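Local coordinates for nitroreductase-like family protein (Bacillus cereus, PDB 2I7H) that belongs to the nitroreductase-like family of flavoproteins and binds flavin mononucleotide in an alpha-beta fold, its precise role being unassigned, at residues P51-L56 and V97-E102; L126-G131 and G166-A171; G140-P145 and Q157-I162. All coordinates share one frame; numbering follows the deposited sequence.

Contact 1 of 3, residues P51-L56 and V97-E102; sequences PWNCKL and VVYMNE
Asn-53 lies over one face of the Tyr-99 ring, its CB 3.6 Å from the ring centroid and 20° off the ring normal, a CH-pi contact. The amide plane of Asn-53 is nearly parallel to the ring plane. Tyr-99 reaches this place because chi1 of 69° sets CG between the backbone N and the carbonyl carbon, bringing the ring across to the neighbouring strand. Lys-55 approaches the same ring obliquely, with CG 3.7 Å from Tyr-99 CE1.

Beneath these side chains, strands 53-58 and 94-101 run antiparallel. Two hydrogen-bonded pairs, Asn-53 with Tyr-99 and Lys-55 with Val-97, flank the non-hydrogen-bonded pair Cys-54 and Val-98. Tyr-99 N to Asn-53 O is nearly straight at 2.9 Å, whereas Asn-53 N to Tyr-99 O, at 2.8 Å, is bent to 131° at the hydrogen. Cys-54 and Val-98 share the other face of the sheet, where Val-98 packs on helix 106-129.

The four backbone bonds and Asn-53 CB on Tyr-99 make up the close-packed part. Past Asn-53 the direct pairing stops, and one water bridges Pro-51 O and Asn-101 N (2.9 Å from the latter) at the looser end, where Asn-101 is exposed. Cys-54 to Leu-56 also pair in parallel with a strand of the second subunit. The backbone bonds thus set the register, while a salt bridge from Lys-55 NZ to Glu-185 of that subunit probably adds a charge-dependent tie beside the continued sheet.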
ATOM      1  N   PRO A  51      -3.842 -10.316  -6.279  1.00 39.69           N
ATOM      2  CA  PRO A  51      -3.734 -11.293  -5.195  1.00 39.18           C
ATOM      3  C   PRO A  51      -4.804 -11.183  -4.101  1.00 38.76           C
ATOM      4  O   PRO A  51      -4.932 -12.086  -3.264  1.00 39.49           O
ATOM      5  CB  PRO A  51      -2.347 -10.975  -4.606  1.00 38.24           C
ATOM      6  CG  PRO A  51      -2.158  -9.526  -4.879  1.00 37.95           C
ATOM      7  CD  PRO A  51      -2.705  -9.365  -6.251  1.00 39.28           C
ATOM      8  N   TRP A  52      -5.548 -10.092  -4.093  1.00 37.45           N
ATOM      9  CA  TRP A  52      -6.414  -9.776  -2.950  1.00 37.23           C
ATOM     10  C   TRP A  52      -7.704 -10.618  -2.966  1.00 37.70           C
ATOM     11  O   TRP A  52      -8.241 -10.922  -4.032  1.00 36.81           O
ATOM     12  CB  TRP A  52      -6.736  -8.275  -2.940  1.00 35.52           C
ATOM     13  CG  TRP A  52      -7.066  -7.761  -4.309  1.00 36.85           C
ATOM     14  CD1 TRP A  52      -8.243  -7.986  -5.028  1.00 34.47           C
ATOM     15  CD2 TRP A  52      -6.219  -6.976  -5.175  1.00 35.69           C
ATOM     16  NE1 TRP A  52      -8.171  -7.376  -6.244  1.00 31.99           N
ATOM     17  CE2 TRP A  52      -6.947  -6.759  -6.381  1.00 35.85           C
ATOM     18  CE3 TRP A  52      -4.933  -6.444  -5.054  1.00 36.98           C
ATOM     19  CZ2 TRP A  52      -6.427  -6.027  -7.455  1.00 33.21           C
ATOM     20  CZ3 TRP A  52      -4.400  -5.702  -6.137  1.00 36.69           C
ATOM     21  CH2 TRP A  52      -5.160  -5.511  -7.323  1.00 37.06           C
ATOM     22  N   ASN A  53      -8.183 -10.978  -1.775  1.00 38.43           N
ATOM     23  CA  ASN A  53      -9.465 -11.666  -1.584  1.00 39.32           C
ATOM     24  C   ASN A  53     -10.043 -11.111  -0.310  1.00 39.45           C
ATOM     25  O   ASN A  53      -9.309 -10.577   0.498  1.00 39.42           O
ATOM     26  CB  ASN A  53      -9.268 -13.170  -1.354  1.00 39.66           C
ATOM     27  CG  ASN A  53      -8.660 -13.869  -2.524  1.00 40.50           C
ATOM     28  OD1 ASN A  53      -9.364 -14.483  -3.307  1.00 47.36           O
ATOM     29  ND2 ASN A  53      -7.348 -13.806  -2.647  1.00 43.01           N
ATOM     30  N   CYS A  54     -11.358 -11.250  -0.125  0.60 40.11           N
ATOM     31  CA  CYS A  54     -12.051 -10.646   1.020  0.60 40.83           C
ATOM     32  C   CYS A  54     -13.108 -11.536   1.644  0.60 40.94           C
ATOM     33  O   CYS A  54     -13.734 -12.347   0.948  0.60 41.55           O
ATOM     34  CB  CYS A  54     -12.710  -9.329   0.602  0.60 40.77           C
ATOM     35  SG  CYS A  54     -11.535  -8.089  -0.018  0.60 42.89           S
ATOM     36  N   LYS A  55     -13.304 -11.387   2.957  1.00 40.85           N
ATOM     37  CA  LYS A  55     -14.540 -11.836   3.610  1.00 40.99           C
ATOM     38  C   LYS A  55     -15.168 -10.595   4.223  1.00 41.00           C
ATOM     39  O   LYS A  55     -14.496  -9.843   4.934  1.00 41.24           O
ATOM     40  CB  LYS A  55     -14.282 -12.905   4.674  1.00 40.87           C
ATOM     41  CG  LYS A  55     -13.113 -13.800   4.363  1.00 42.52           C
ATOM     42  CD  LYS A  55     -13.299 -15.216   4.795  1.00 46.19           C
ATOM     43  CE  LYS A  55     -13.757 -16.017   3.596  1.00 48.39           C
ATOM     44  NZ  LYS A  55     -13.430 -17.439   3.691  1.00 50.05           N
ATOM     45  N   LEU A  56     -16.429 -10.341   3.905  1.00 40.85           N
ATOM     46  CA  LEU A  56     -17.138  -9.213   4.492  1.00 41.63           C
ATOM     47  C   LEU A  56     -18.143  -9.743   5.496  1.00 41.62           C
ATOM     48  O   LEU A  56     -19.005 -10.529   5.142  1.00 41.08           O
ATOM     49  CB  LEU A  56     -17.858  -8.384   3.406  1.00 41.23           C
ATOM     50  CG  LEU A  56     -18.894  -7.332   3.855  1.00 41.52           C
ATOM     51  CD1 LEU A  56     -18.293  -6.100   4.515  1.00 39.44           C
ATOM     52  CD2 LEU A  56     -19.793  -6.903   2.685  1.00 43.61           C
ATOM     53  N   VAL A  97     -12.101  -8.895   6.225  1.00 35.69           N
ATOM     54  CA  VAL A  97     -10.854  -9.636   6.324  1.00 35.30           C
ATOM     55  C   VAL A  97     -10.246  -9.662   4.911  1.00 35.87           C
ATOM     56  O   VAL A  97     -10.884 -10.105   3.961  1.00 35.87           O
ATOM     57  CB  VAL A  97     -11.063 -11.072   6.903  1.00 34.66           C
ATOM     58  CG1 VAL A  97      -9.750 -11.745   7.092  1.00 33.56           C
ATOM     59  CG2 VAL A  97     -11.843 -11.067   8.230  1.00 31.88           C
ATOM     60  N   VAL A  98      -9.054  -9.115   4.767  1.00 36.49           N
ATOM     61  CA  VAL A  98      -8.378  -9.074   3.460  1.00 37.11           C
ATOM     62  C   VAL A  98      -7.251 -10.101   3.511  1.00 37.81           C
ATOM     63  O   VAL A  98      -6.387 -10.053   4.404  1.00 38.58           O
ATOM     64  CB  VAL A  98      -7.783  -7.686   3.142  1.00 37.37           C
ATOM     65  CG1 VAL A  98      -7.030  -7.725   1.816  1.00 36.93           C
ATOM     66  CG2 VAL A  98      -8.892  -6.553   3.152  1.00 37.08           C
ATOM     67  N   TYR A  99      -7.271 -11.037   2.573  1.00 37.16           N
ATOM     68  CA  TYR A  99      -6.308 -12.100   2.581  1.00 37.52           C
ATOM     69  C   TYR A  99      -5.799 -12.411   1.172  1.00 37.74           C
ATOM     70  O   TYR A  99      -6.348 -11.927   0.170  1.00 37.96           O
ATOM     71  CB  TYR A  99      -6.859 -13.356   3.312  1.00 38.23           C
ATOM     72  CG  TYR A  99      -7.947 -14.038   2.582  1.00 37.73           C
ATOM     73  CD1 TYR A  99      -9.283 -13.624   2.728  1.00 40.50           C
ATOM     74  CD2 TYR A  99      -7.664 -15.084   1.714  1.00 39.76           C
ATOM     75  CE1 TYR A  99     -10.293 -14.246   2.037  1.00 39.31           C
ATOM     76  CE2 TYR A  99      -8.673 -15.722   1.013  1.00 39.29           C
ATOM     77  CZ  TYR A  99      -9.985 -15.288   1.173  1.00 39.54           C
ATOM     78  OH  TYR A  99     -10.982 -15.920   0.474  1.00 40.14           O
HETATM   79  N   MSE A 100      -4.726 -13.200   1.118  1.00 37.42           N
HETATM   80  CA  MSE A 100      -4.109 -13.624  -0.140  1.00 37.54           C
HETATM   81  C   MSE A 100      -3.525 -15.030   0.001  1.00 36.89           C
HETATM   82  O   MSE A 100      -3.210 -15.473   1.112  1.00 35.30           O
HETATM   83  CB  MSE A 100      -2.990 -12.650  -0.572  1.00 36.66           C
HETATM   84  CG  MSE A 100      -1.847 -12.563   0.446  1.00 39.65           C
HETATM   85 SE   MSE A 100      -0.456 -11.369  -0.157  0.87 37.17          SE
HETATM   86  CE  MSE A 100       1.042 -12.400   0.310  1.00 33.20           C
ATOM     87  N   ASN A 101      -3.372 -15.713  -1.130  1.00 36.60           N
ATOM     88  CA  ASN A 101      -2.621 -16.964  -1.135  1.00 37.78           C
ATOM     89  C   ASN A 101      -1.160 -16.623  -0.987  1.00 37.52           C
ATOM     90  O   ASN A 101      -0.667 -15.739  -1.683  1.00 38.44           O
ATOM     91  CB  ASN A 101      -2.893 -17.763  -2.403  1.00 38.28           C
ATOM     92  CG  ASN A 101      -4.317 -18.230  -2.478  1.00 42.27           C
ATOM     93  OD1 ASN A 101      -4.798 -18.918  -1.587  1.00 48.49           O
ATOM     94  ND2 ASN A 101      -5.022 -17.835  -3.536  1.00 49.11           N
ATOM     95  N   GLU A 102      -0.475 -17.329  -0.102  0.60 37.05           N
ATOM     96  CA  GLU A 102       0.916 -17.034   0.136  0.60 36.60           C
ATOM     97  C   GLU A 102       1.778 -17.775  -0.863  0.60 36.07           C
ATOM     98  O   GLU A 102       1.846 -19.004  -0.843  0.60 37.35           O
ATOM     99  CB  GLU A 102       1.300 -17.432   1.554  0.60 36.83           C
ATOM    100  CG  GLU A 102       2.689 -17.048   1.876  0.60 36.03           C
ATOM    101  CD  GLU A 102       2.751 -15.722   2.487  0.60 35.36           C
ATOM    102  OE1 GLU A 102       3.410 -15.603   3.513  0.60 33.67           O
ATOM    103  OE2 GLU A 102       2.127 -14.784   1.950  0.60 40.63           O
TER
HETATM  104  O   HOH W   1      -3.927 -14.616  -3.767  1.00 26.39           O

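Contact 2 of 3, residues L126-G131 and G166-A171; sequences LAWERG and GYFDKA
Trp-128 and Phe-168 lie with near-parallel rings that scarcely overlap: the planes are 23° apart, yet the centroid of the tryptophan six-membered ring is 5.2 Å from that of the phenylalanine. The rings meet obliquely, Trp-128 CH2 3.5 Å from Phe-168 CZ. The contact sits where helix 106-129 ends in a Schellman motif, Gly-131 being the C-prime residue with a positive phi of 84°, and where strand 157-167 gives way to a loop.

Trp-128 has its CG anti to the backbone N (chi1 -171°), which carries the indole from the helix to the loop. Ala-171 CB meets its edge at CH2, near the ring plane. Val-20 touches both Trp-128 and Phe-168.

The polar part relies on water. One water accepts from Phe-168 N and lies 2.8 Å from Gly-131 O, to which it probably donates, while the same carbonyl oxygen lies 3.4 Å from Phe-168 CE2. The guanidinium of Arg-130 forms a salt bridge with Glu-35; its backbone O is linked to Tyr-167 OH by a second water. That water donates to Arg-130 O at 2.8 Å and lies 2.7 Å from Tyr-167 OH, in the plane of the tyrosine ring.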
ATOM      1  N   LEU A 126     -10.801   5.823  -0.790  1.00 38.02           N
ATOM      2  CA  LEU A 126     -12.147   5.736  -1.343  1.00 37.73           C
ATOM      3  C   LEU A 126     -13.255   5.848  -0.297  1.00 37.95           C
ATOM      4  O   LEU A 126     -14.236   6.572  -0.499  1.00 37.61           O
ATOM      5  CB  LEU A 126     -12.285   4.438  -2.156  1.00 36.98           C
ATOM      6  CG  LEU A 126     -11.423   4.403  -3.427  1.00 36.81           C
ATOM      7  CD1 LEU A 126     -11.156   3.006  -3.922  1.00 34.37           C
ATOM      8  CD2 LEU A 126     -12.047   5.231  -4.551  1.00 33.42           C
ATOM      9  N   ALA A 127     -13.099   5.127   0.812  1.00 38.30           N
ATOM     10  CA  ALA A 127     -14.078   5.158   1.886  1.00 38.20           C
ATOM     11  C   ALA A 127     -14.109   6.539   2.548  1.00 38.70           C
ATOM     12  O   ALA A 127     -15.174   7.096   2.775  1.00 38.54           O
ATOM     13  CB  ALA A 127     -13.817   4.000   2.920  1.00 37.48           C
ATOM     14  N   TRP A 128     -12.938   7.107   2.837  1.00 39.89           N
ATOM     15  CA  TRP A 128     -12.871   8.437   3.469  1.00 40.52           C
ATOM     16  C   TRP A 128     -13.665   9.485   2.670  1.00 41.45           C
ATOM     17  O   TRP A 128     -14.322  10.351   3.246  1.00 40.73           O
ATOM     18  CB  TRP A 128     -11.416   8.914   3.641  1.00 39.86           C
ATOM     19  CG  TRP A 128     -11.356  10.145   4.463  1.00 39.48           C
ATOM     20  CD1 TRP A 128     -11.246  11.449   4.020  1.00 38.22           C
ATOM     21  CD2 TRP A 128     -11.488  10.213   5.891  1.00 37.90           C
ATOM     22  NE1 TRP A 128     -11.285  12.308   5.090  1.00 37.17           N
ATOM     23  CE2 TRP A 128     -11.429  11.583   6.249  1.00 37.64           C
ATOM     24  CE3 TRP A 128     -11.638   9.242   6.906  1.00 38.60           C
ATOM     25  CZ2 TRP A 128     -11.497  12.016   7.592  1.00 37.37           C
ATOM     26  CZ3 TRP A 128     -11.726   9.664   8.237  1.00 38.57           C
ATOM     27  CH2 TRP A 128     -11.633  11.055   8.565  1.00 38.23           C
ATOM     28  N   GLU A 129     -13.571   9.387   1.341  1.00 42.48           N
ATOM     29  CA  GLU A 129     -14.236  10.300   0.405  1.00 43.83           C
ATOM     30  C   GLU A 129     -15.773  10.299   0.542  1.00 42.94           C
ATOM     31  O   GLU A 129     -16.414  11.345   0.399  1.00 42.71           O
ATOM     32  CB  GLU A 129     -13.761  10.016  -1.039  1.00 42.73           C
ATOM     33  CG  GLU A 129     -14.585  10.672  -2.145  1.00 46.46           C
ATOM     34  CD  GLU A 129     -13.963  10.494  -3.557  1.00 48.21           C
ATOM     35  OE1 GLU A 129     -14.043   9.386  -4.158  1.00 53.65           O
ATOM     36  OE2 GLU A 129     -13.396  11.478  -4.069  1.00 53.44           O
ATOM     37  N   ARG A 130     -16.348   9.134   0.848  1.00 43.63           N
ATOM     38  CA  ARG A 130     -17.800   8.992   1.082  1.00 43.65           C
ATOM     39  C   ARG A 130     -18.210   9.175   2.526  1.00 43.38           C
ATOM     40  O   ARG A 130     -19.348   8.901   2.846  1.00 42.98           O
ATOM     41  CB  ARG A 130     -18.295   7.602   0.689  1.00 44.09           C
ATOM     42  CG  ARG A 130     -17.781   7.078  -0.598  1.00 45.52           C
ATOM     43  CD  ARG A 130     -18.344   7.887  -1.729  1.00 45.65           C
ATOM     44  NE  ARG A 130     -18.083   7.208  -2.981  1.00 46.00           N
ATOM     45  CZ  ARG A 130     -19.007   6.546  -3.671  1.00 46.09           C
ATOM     46  NH1 ARG A 130     -20.282   6.477  -3.221  1.00 37.38           N
ATOM     47  NH2 ARG A 130     -18.636   5.965  -4.819  1.00 43.72           N
ATOM     48  N   GLY A 131     -17.287   9.587   3.399  1.00 43.86           N
ATOM     49  CA  GLY A 131     -17.585   9.739   4.830  1.00 43.80           C
ATOM     50  C   GLY A 131     -17.493   8.489   5.701  1.00 44.13           C
ATOM     51  O   GLY A 131     -17.838   8.525   6.894  1.00 44.16           O
ATOM     52  N   GLY A 166     -17.216   1.974   9.363  1.00 42.60           N
ATOM     53  CA  GLY A 166     -18.549   2.537   9.565  1.00 43.09           C
ATOM     54  C   GLY A 166     -18.514   4.046   9.562  1.00 43.67           C
ATOM     55  O   GLY A 166     -17.437   4.654   9.505  1.00 44.49           O
ATOM     56  N   TYR A 167     -19.693   4.652   9.600  1.00 44.06           N
ATOM     57  CA  TYR A 167     -19.813   6.105   9.700  1.00 44.53           C
ATOM     58  C   TYR A 167     -19.408   6.532  11.100  1.00 44.71           C
ATOM     59  O   TYR A 167     -19.467   5.747  12.041  1.00 44.61           O
ATOM     60  CB  TYR A 167     -21.244   6.570   9.344  1.00 44.17           C
ATOM     61  CG  TYR A 167     -21.590   6.283   7.912  1.00 43.24           C
ATOM     62  CD1 TYR A 167     -22.416   5.203   7.572  1.00 43.74           C
ATOM     63  CD2 TYR A 167     -21.052   7.059   6.883  1.00 42.72           C
ATOM     64  CE1 TYR A 167     -22.709   4.920   6.226  1.00 43.47           C
ATOM     65  CE2 TYR A 167     -21.331   6.792   5.548  1.00 41.57           C
ATOM     66  CZ  TYR A 167     -22.149   5.722   5.226  1.00 43.93           C
ATOM     67  OH  TYR A 167     -22.419   5.473   3.905  1.00 44.85           O
ATOM     68  N   PHE A 168     -18.972   7.770  11.232  1.00 45.68           N
ATOM     69  CA  PHE A 168     -18.429   8.233  12.502  1.00 46.83           C
ATOM     70  C   PHE A 168     -18.846   9.656  12.798  1.00 48.00           C
ATOM     71  O   PHE A 168     -19.192  10.423  11.900  1.00 47.84           O
ATOM     72  CB  PHE A 168     -16.892   8.115  12.520  1.00 46.51           C
ATOM     73  CG  PHE A 168     -16.212   8.933  11.476  1.00 45.49           C
ATOM     74  CD1 PHE A 168     -15.681  10.176  11.788  1.00 46.49           C
ATOM     75  CD2 PHE A 168     -16.118   8.475  10.176  1.00 42.67           C
ATOM     76  CE1 PHE A 168     -15.063  10.946  10.794  1.00 46.57           C
ATOM     77  CE2 PHE A 168     -15.496   9.234   9.187  1.00 42.68           C
ATOM     78  CZ  PHE A 168     -14.968  10.450   9.487  1.00 44.32           C
ATOM     79  N   ASP A 169     -18.789   9.995  14.077  1.00 49.83           N
ATOM     80  CA  ASP A 169     -19.168  11.308  14.558  1.00 51.89           C
ATOM     81  C   ASP A 169     -18.069  12.327  14.256  1.00 51.96           C
ATOM     82  O   ASP A 169     -18.223  13.163  13.372  1.00 52.67           O
ATOM     83  CB  ASP A 169     -19.460  11.234  16.061  1.00 52.59           C
ATOM     84  CG  ASP A 169     -20.450  12.254  16.501  1.00 56.73           C
ATOM     85  OD1 ASP A 169     -20.331  13.439  16.102  1.00 60.93           O
ATOM     86  OD2 ASP A 169     -21.368  11.868  17.259  1.00 64.19           O
ATOM     87  N   LYS A 170     -16.952  12.218  14.966  0.50 51.97           N
ATOM     88  CA  LYS A 170     -15.875  13.199  14.882  0.50 51.91           C
ATOM     89  C   LYS A 170     -14.589  12.530  14.414  0.50 51.70           C
ATOM     90  O   LYS A 170     -14.262  11.429  14.863  0.50 51.79           O
ATOM     91  CB  LYS A 170     -15.667  13.887  16.244  0.50 52.01           C
ATOM     92  CG  LYS A 170     -15.227  12.973  17.401  0.50 52.36           C
ATOM     93  CD  LYS A 170     -16.403  12.278  18.069  0.50 54.55           C
ATOM     94  CE  LYS A 170     -15.943  11.132  18.958  0.50 55.40           C
ATOM     95  NZ  LYS A 170     -17.054  10.652  19.826  0.50 55.45           N
ATOM     96  N   ALA A 171     -13.868  13.183  13.506  1.00 51.56           N
ATOM     97  CA  ALA A 171     -12.576  12.658  13.057  1.00 51.24           C
ATOM     98  C   ALA A 171     -11.584  12.755  14.229  1.00 50.96           C
ATOM     99  O   ALA A 171     -11.503  13.809  14.884  1.00 50.68           O
ATOM    100  CB  ALA A 171     -12.070  13.417  11.852  1.00 51.23           C
TER
HETATM  101  O   HOH W   2     -21.611   7.425   2.184  1.00 46.43           O
HETATM  102  O   HOH W   3     -19.044   9.736   9.113  1.00 36.15           O

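Contact 3 of 3, residues G140-P145 and Q157-I162; sequences GLNYNP and QRIVGI
Asn-142 and Ile-159 point toward each other and their side chains cross at about a right angle, the amide carbon CG of Asn-142 resting 3.8 Å from Ile-159 CG2. Ile-159 meets it with two branches: CG2 touches the amide, while CD1 lies 3.8 Å from the backbone O of Asn-142. With chi1 at -60° and chi2 near zero, the amide of Asn-142 has OD1 3.7 Å from Ile-162 CD1, in an oblique approach. Its other end, ND2, donates to Lys-137 O and to a water at 2.8 Å, which in turn donates to Ile-159 O; two acceptors on ND2 probably hold the amide in this rotation.

The segment 140-143 is a short 3-10 turn, held by Tyr-143 N to Gly-140 O, that packs on strand 157-167 of the antiparallel sheet. Asn-144 follows it as the N-cap of helix 145-150, its OD1 accepting from Leu-146 N. On the strand, Val-160 and Gly-161 both face Val-98 in a classic beta bulge. Phe-147 of helix 145-150 touches Leu-141, Ile-159 and Ile-162 on the apolar side.

A second water joins the backbones, donating to Asn-142 O and accepting from Ile-159 N at 3.0 Å. Tyr-143 CE2 comes obliquely to Arg-158 NH1 at 4.5 Å. Asp-110 OD2 of the second subunit takes a hydrogen bond with Tyr-143 OH and a salt bridge from Arg-158 NH1, while Arg-158 NH2 is in a salt bridge with Glu-102.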
ATOM      1  N   GLY A 140      -1.349 -10.169  16.396  1.00 42.43           N
ATOM      2  CA  GLY A 140      -1.235 -11.605  16.456  1.00 42.00           C
ATOM      3  C   GLY A 140      -2.443 -12.430  16.086  1.00 41.35           C
ATOM      4  O   GLY A 140      -2.295 -13.594  15.730  1.00 41.33           O
ATOM      5  N   LEU A 141      -3.628 -11.830  16.157  1.00 40.72           N
ATOM      6  CA  LEU A 141      -4.874 -12.543  15.846  1.00 39.74           C
ATOM      7  C   LEU A 141      -4.840 -13.052  14.397  1.00 39.42           C
ATOM      8  O   LEU A 141      -5.191 -14.198  14.120  1.00 39.50           O
ATOM      9  CB  LEU A 141      -6.082 -11.635  16.108  1.00 39.42           C
ATOM     10  CG  LEU A 141      -7.424 -12.080  15.529  1.00 39.84           C
ATOM     11  CD1 LEU A 141      -8.011 -13.259  16.384  1.00 35.79           C
ATOM     12  CD2 LEU A 141      -8.389 -10.873  15.418  1.00 38.20           C
ATOM     13  N   ASN A 142      -4.342 -12.199  13.504  1.00 38.98           N
ATOM     14  CA  ASN A 142      -4.256 -12.468  12.084  1.00 38.56           C
ATOM     15  C   ASN A 142      -3.256 -13.569  11.731  1.00 38.53           C
ATOM     16  O   ASN A 142      -3.269 -14.081  10.607  1.00 38.89           O
ATOM     17  CB  ASN A 142      -3.903 -11.178  11.340  1.00 38.19           C
ATOM     18  CG  ASN A 142      -4.938 -10.061  11.546  1.00 39.19           C
ATOM     19  OD1 ASN A 142      -5.930 -10.241  12.268  1.00 41.18           O
ATOM     20  ND2 ASN A 142      -4.718  -8.901  10.889  1.00 32.89           N
ATOM     21  N   TYR A 143      -2.402 -13.938  12.682  1.00 38.86           N
ATOM     22  CA  TYR A 143      -1.381 -14.981  12.451  1.00 39.35           C
ATOM     23  C   TYR A 143      -1.711 -16.283  13.182  1.00 40.12           C
ATOM     24  O   TYR A 143      -1.038 -17.295  13.004  1.00 39.93           O
ATOM     25  CB  TYR A 143       0.034 -14.483  12.847  1.00 39.20           C
ATOM     26  CG  TYR A 143       0.518 -13.260  12.106  1.00 37.36           C
ATOM     27  CD1 TYR A 143       0.006 -11.991  12.398  1.00 39.33           C
ATOM     28  CD2 TYR A 143       1.511 -13.367  11.126  1.00 39.82           C
ATOM     29  CE1 TYR A 143       0.448 -10.842  11.706  1.00 40.37           C
ATOM     30  CE2 TYR A 143       1.993 -12.244  10.439  1.00 35.11           C
ATOM     31  CZ  TYR A 143       1.456 -10.994  10.729  1.00 39.66           C
ATOM     32  OH  TYR A 143       1.919  -9.902  10.067  1.00 38.70           O
ATOM     33  N   ASN A 144      -2.762 -16.232  14.004  1.00 41.09           N
ATOM     34  CA  ASN A 144      -3.190 -17.346  14.839  1.00 41.84           C
ATOM     35  C   ASN A 144      -3.870 -18.422  13.985  1.00 41.77           C
ATOM     36  O   ASN A 144      -4.906 -18.162  13.374  1.00 41.99           O
ATOM     37  CB  ASN A 144      -4.116 -16.824  15.946  1.00 42.00           C
ATOM     38  CG  ASN A 144      -4.371 -17.850  17.012  1.00 42.60           C
ATOM     39  OD1 ASN A 144      -4.517 -19.026  16.725  1.00 46.74           O
ATOM     40  ND2 ASN A 144      -4.445 -17.407  18.257  1.00 43.10           N
ATOM     41  N   PRO A 145      -3.263 -19.624  13.902  1.00 41.66           N
ATOM     42  CA  PRO A 145      -3.810 -20.669  13.039  1.00 41.70           C
ATOM     43  C   PRO A 145      -5.223 -21.100  13.444  1.00 41.94           C
ATOM     44  O   PRO A 145      -5.996 -21.567  12.593  1.00 40.64           O
ATOM     45  CB  PRO A 145      -2.787 -21.821  13.171  1.00 42.51           C
ATOM     46  CG  PRO A 145      -2.029 -21.542  14.400  1.00 41.71           C
ATOM     47  CD  PRO A 145      -2.020 -20.046  14.558  1.00 41.33           C
ATOM     48  N   GLN A 157      -2.689 -19.255   3.426  1.00 43.90           N
ATOM     49  CA  GLN A 157      -3.412 -18.039   3.089  1.00 43.41           C
ATOM     50  C   GLN A 157      -3.109 -17.022   4.172  1.00 42.40           C
ATOM     51  O   GLN A 157      -3.286 -17.305   5.355  1.00 43.11           O
ATOM     52  CB  GLN A 157      -4.910 -18.281   2.966  1.00 42.80           C
ATOM     53  CG  GLN A 157      -5.252 -19.144   1.774  1.00 44.18           C
ATOM     54  CD  GLN A 157      -6.726 -19.421   1.677  1.00 45.99           C
ATOM     55  OE1 GLN A 157      -7.337 -19.932   2.611  1.00 49.12           O
ATOM     56  NE2 GLN A 157      -7.311 -19.083   0.545  1.00 45.93           N
ATOM     57  N   ARG A 158      -2.621 -15.867   3.758  1.00 40.70           N
ATOM     58  CA  ARG A 158      -2.152 -14.849   4.660  1.00 40.28           C
ATOM     59  C   ARG A 158      -3.195 -13.756   4.817  1.00 39.46           C
ATOM     60  O   ARG A 158      -3.814 -13.325   3.841  1.00 38.91           O
ATOM     61  CB  ARG A 158      -0.842 -14.244   4.140  1.00 40.62           C
ATOM     62  CG  ARG A 158      -0.388 -13.031   4.914  1.00 41.66           C
ATOM     63  CD  ARG A 158       0.735 -12.312   4.198  1.00 50.73           C
ATOM     64  NE  ARG A 158       2.010 -13.045   4.245  1.00 54.07           N
ATOM     65  CZ  ARG A 158       2.989 -12.814   5.126  1.00 52.43           C
ATOM     66  NH1 ARG A 158       2.819 -11.874   6.047  1.00 51.21           N
ATOM     67  NH2 ARG A 158       4.120 -13.540   5.098  1.00 45.76           N
ATOM     68  N   ILE A 159      -3.384 -13.319   6.056  1.00 38.55           N
ATOM     69  CA  ILE A 159      -4.311 -12.252   6.365  1.00 38.32           C
ATOM     70  C   ILE A 159      -3.504 -10.980   6.432  1.00 38.40           C
ATOM     71  O   ILE A 159      -2.655 -10.805   7.302  1.00 39.35           O
ATOM     72  CB  ILE A 159      -5.092 -12.505   7.685  1.00 38.23           C
ATOM     73  CG1 ILE A 159      -5.907 -13.799   7.577  1.00 36.88           C
ATOM     74  CG2 ILE A 159      -5.949 -11.284   8.077  1.00 37.50           C
ATOM     75  CD1 ILE A 159      -6.676 -14.164   8.858  1.00 38.02           C
ATOM     76  N   VAL A 160      -3.757 -10.106   5.476  1.00 38.25           N
ATOM     77  CA  VAL A 160      -3.072  -8.820   5.405  1.00 38.18           C
ATOM     78  C   VAL A 160      -3.654  -7.787   6.373  1.00 37.98           C
ATOM     79  O   VAL A 160      -2.914  -6.980   6.926  1.00 38.65           O
ATOM     80  CB  VAL A 160      -3.041  -8.293   3.965  1.00 37.50           C
ATOM     81  CG1 VAL A 160      -2.206  -7.063   3.888  1.00 35.24           C
ATOM     82  CG2 VAL A 160      -2.475  -9.407   3.055  1.00 39.04           C
ATOM     83  N   GLY A 161      -4.965  -7.827   6.594  1.00 37.56           N
ATOM     84  CA  GLY A 161      -5.581  -6.922   7.533  1.00 37.29           C
ATOM     85  C   GLY A 161      -7.040  -7.227   7.733  1.00 38.06           C
ATOM     86  O   GLY A 161      -7.667  -7.906   6.913  1.00 37.83           O
ATOM     87  N   ILE A 162      -7.572  -6.758   8.862  1.00 38.44           N
ATOM     88  CA  ILE A 162      -9.010  -6.727   9.064  1.00 38.87           C
ATOM     89  C   ILE A 162      -9.394  -5.272   9.115  1.00 38.58           C
ATOM     90  O   ILE A 162      -8.932  -4.536   9.967  1.00 38.79           O
ATOM     91  CB  ILE A 162      -9.481  -7.491  10.326  1.00 38.34           C
ATOM     92  CG1 ILE A 162      -8.939  -8.927  10.287  1.00 38.88           C
ATOM     93  CG2 ILE A 162     -11.054  -7.418  10.448  1.00 38.61           C
ATOM     94  CD1 ILE A 162      -9.485  -9.879  11.348  1.00 40.68           C
TER
HETATM   95  O   HOH W   4      -2.262  -8.791   9.622  1.00 24.13           O
HETATM   96  O   HOH W   5      -2.147 -14.813   8.405  1.00 24.42           O

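How the contacts relate
Contact 1 is mostly buried, contact 3 partly so, and contact 2 lies at the surface, on the far side of the chain's centre from both. Their bonding differs accordingly: direct backbone pairing dominates contact 1, while water carries the polar links across contacts 2 and 3. Contacts 2 and 3 use the same strand, 157-167, yet their centres are 25 Å apart, with contact 3 nested inside the loop that contact 2 closes. Contacts 1 and 3, centres about 10 Å apart, meet through neighbouring strands, where Met-100 O and Arg-158 N lie 2.7 Å apart in a probable hydrogen bond. All three also reach the second subunit.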